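Local coordinates for protein 1d10 (Caenorhabditis elegans, PDB 1T9F) that is of unknown function but contains MIR repeats and probably adopts the beta-trefoil fold of SDF2-like proteins, at residues A[35-40]-A[101-106]. Numbering follows the deposited sequence.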
ATOM      1  N   SER A  35      14.803   0.609   8.826  1.00 43.61           N
ATOM      2  CA  SER A  35      14.370  -0.229   9.939  1.00 38.34           C
ATOM      3  C   SER A  35      14.861  -1.655   9.754  1.00 38.29           C
ATOM      4  O   SER A  35      14.850  -2.453  10.689  1.00 39.48           O
ATOM      5  CB  SER A  35      12.841  -0.240  10.025  1.00 45.61           C
ATOM      6  OG  SER A  35      12.277  -0.941   8.924  1.00 35.65           O
ATOM      7  N   GLY A  36      15.288  -1.972   8.538  1.00 36.84           N
ATOM      8  CA  GLY A  36      15.753  -3.314   8.260  1.00 34.17           C
ATOM      9  C   GLY A  36      14.590  -4.289   8.208  1.00 31.24           C
ATOM     10  O   GLY A  36      14.782  -5.500   8.312  1.00 27.38           O
ATOM     11  N   GLN A  37      13.376  -3.764   8.060  1.00 27.92           N
ATOM     12  CA  GLN A  37      12.189  -4.613   7.980  1.00 27.72           C
ATOM     13  C   GLN A  37      11.979  -5.065   6.534  1.00 23.04           C
ATOM     14  O   GLN A  37      12.695  -4.633   5.637  1.00 22.32           O
ATOM     15  CB  GLN A  37      10.953  -3.851   8.466  1.00 25.38           C
ATOM     16  CG  GLN A  37      11.061  -3.350   9.891  1.00 37.82           C
ATOM     17  CD  GLN A  37       9.823  -2.599  10.337  1.00 39.23           C
ATOM     18  OE1 GLN A  37       9.209  -1.879   9.556  1.00 30.71           O
ATOM     19  NE2 GLN A  37       9.462  -2.750  11.606  1.00 40.25           N
ATOM     20  N   GLN A  38      10.990  -5.925   6.318  1.00 23.53           N
ATOM     21  CA  GLN A  38      10.687  -6.443   4.986  1.00 23.22           C
ATOM     22  C   GLN A  38      10.380  -5.292   4.040  1.00 22.82           C
ATOM     23  O   GLN A  38       9.591  -4.411   4.369  1.00 23.62           O
ATOM     24  CB  GLN A  38       9.487  -7.383   5.056  1.00 21.79           C
ATOM     25  CG  GLN A  38       9.286  -8.224   3.817  1.00 18.27           C
ATOM     26  CD  GLN A  38       8.149  -9.201   3.980  1.00 29.61           C
ATOM     27  OE1 GLN A  38       7.055  -9.008   3.433  1.00 25.89           O
ATOM     28  NE2 GLN A  38       8.387 -10.251   4.753  1.00 22.57           N
ATOM     29  N   SER A  39      11.003  -5.305   2.867  1.00 24.36           N
ATOM     30  CA  SER A  39      10.803  -4.242   1.892  1.00 20.75           C
ATOM     31  C   SER A  39       9.465  -4.313   1.152  1.00 24.93           C
ATOM     32  O   SER A  39       8.791  -5.348   1.134  1.00 20.82           O
ATOM     33  CB  SER A  39      11.931  -4.253   0.863  1.00 22.06           C
ATOM     34  OG  SER A  39      11.887  -5.423   0.067  1.00 28.40           O
ATOM     35  N   VAL A  40       9.103  -3.188   0.539  1.00 22.74           N
ATOM     36  CA  VAL A  40       7.882  -3.064  -0.250  1.00 18.26           C
ATOM     37  C   VAL A  40       8.301  -2.391  -1.545  1.00 17.40           C
ATOM     38  O   VAL A  40       9.025  -1.399  -1.525  1.00 22.30           O
ATOM     39  CB  VAL A  40       6.835  -2.168   0.444  1.00 19.67           C
ATOM     40  CG1 VAL A  40       5.669  -1.891  -0.509  1.00 13.08           C
ATOM     41  CG2 VAL A  40       6.332  -2.846   1.712  1.00 18.01           C
ATOM     42  N   GLU A 101      10.524   5.779   4.709  1.00 27.21           N
ATOM     43  CA  GLU A 101      10.504   4.359   4.378  1.00 31.98           C
ATOM     44  C   GLU A 101       9.107   3.761   4.489  1.00 33.12           C
ATOM     45  O   GLU A 101       8.317   4.144   5.354  1.00 27.43           O
ATOM     46  CB  GLU A 101      11.436   3.586   5.320  1.00 26.34           C
ATOM     47  CG  GLU A 101      11.668   2.126   4.951  1.00 26.41           C
ATOM     48  CD  GLU A 101      12.213   1.302   6.117  1.00 37.34           C
ATOM     49  OE1 GLU A 101      11.407   0.821   6.944  1.00 34.01           O
ATOM     50  OE2 GLU A 101      13.448   1.140   6.214  1.00 34.00           O
ATOM     51  N   VAL A 102       8.812   2.820   3.598  1.00 28.68           N
ATOM     52  CA  VAL A 102       7.540   2.117   3.612  1.00 18.26           C
ATOM     53  C   VAL A 102       7.926   0.644   3.659  1.00 15.73           C
ATOM     54  O   VAL A 102       8.698   0.177   2.835  1.00 22.39           O
ATOM     55  CB  VAL A 102       6.701   2.423   2.356  1.00 22.34           C
ATOM     56  CG1 VAL A 102       5.503   1.486   2.291  1.00 16.48           C
ATOM     57  CG2 VAL A 102       6.216   3.870   2.407  1.00 26.65           C
ATOM     58  N   SER A 103       7.395  -0.087   4.627  1.00 17.73           N
ATOM     59  CA  SER A 103       7.753  -1.492   4.777  1.00 16.30           C
ATOM     60  C   SER A 103       6.548  -2.390   4.969  1.00 19.39           C
ATOM     61  O   SER A 103       5.411  -1.920   5.021  1.00 18.32           O
ATOM     62  CB  SER A 103       8.688  -1.635   5.981  1.00 19.03           C
ATOM     63  OG  SER A 103       8.041  -1.169   7.162  1.00 21.56           O
ATOM     64  N   ALA A 104       6.809  -3.692   5.049  1.00 16.70           N
ATOM     65  CA  ALA A 104       5.778  -4.695   5.291  1.00 16.07           C
ATOM     66  C   ALA A 104       6.157  -5.168   6.695  1.00 26.23           C
ATOM     67  O   ALA A 104       7.205  -5.789   6.888  1.00 20.74           O
ATOM     68  CB  ALA A 104       5.890  -5.828   4.296  1.00 20.94           C
ATOM     69  N   PHE A 105       5.313  -4.855   7.672  1.00 21.78           N
ATOM     70  CA  PHE A 105       5.619  -5.180   9.055  1.00 27.82           C
ATOM     71  C   PHE A 105       4.681  -6.101   9.826  1.00 21.84           C
ATOM     72  O   PHE A 105       3.513  -6.284   9.478  1.00 23.70           O
ATOM     73  CB  PHE A 105       5.806  -3.857   9.828  1.00 33.17           C
ATOM     74  CG  PHE A 105       5.728  -4.002  11.329  1.00 46.24           C
ATOM     75  CD1 PHE A 105       4.511  -3.852  11.996  1.00 50.24           C
ATOM     76  CD2 PHE A 105       6.863  -4.315  12.069  1.00 44.44           C
ATOM     77  CE1 PHE A 105       4.428  -4.013  13.383  1.00 55.94           C
ATOM     78  CE2 PHE A 105       6.793  -4.479  13.452  1.00 50.06           C
ATOM     79  CZ  PHE A 105       5.571  -4.328  14.111  1.00 50.60           C
ATOM     80  N   GLY A 106       5.242  -6.699  10.877  1.00 28.18           N
ATOM     81  CA  GLY A 106       4.498  -7.564  11.774  1.00 18.74           C
ATOM     82  C   GLY A 106       3.549  -8.630  11.277  1.00 19.21           C
ATOM     83  O   GLY A 106       3.909  -9.472  10.455  1.00 25.00           O
TER
HETATM   84  O   HOH W   1       8.787  -7.131   8.684  1.00 27.12           O
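Side-chain hydrogen bonds from Glu-101 to Ser-35 and from Ser-103 to Gln-37, backed by a splayed antiparallel pairing of strands 38-43 and 100-105, join 35-40 to 101-106, consistent with the hairpin cap that closes one end of a beta-trefoil barrel. The strand axes run at 123° and approach to 4.6 Å, and the pairing is loose; one backbone bond spans it, from Ala-104 N to Gln-38 O (3.0 Å). A water donates to Ala-104 O and accepts only weakly from Gln-38 N, a tenuous bridge.

From strand 100-105, Glu-101 reaches the turn at Ser-35 with CG anti to its backbone N and an extended chain. Its OE2 receives Ser-35 N at 3.0 Å on the syn side, while OE1 is hydrogen-bonded to His-89 NE2. Next to it, Ser-103 OG donates to Gln-37 OE1 (2.8 Å), tilted only 16° from the carbonyl plane. With OE1 taken by that bond, Gln-37 NE2 is turned toward Phe-105, 3.1 Å from CD2, with amide and ring planes 26° apart. Val-40 CG2 lies 4.0 Å from Ala-104 CB, and Val-40 also touches Leu-24 and Val-160.

With a backbone N-H on OE2 and the His-89 imidazole hydrogen-bonded to OE1, the Glu-101 carboxylate would probably be stabilised as the anion, linking the turn to strand 85-89.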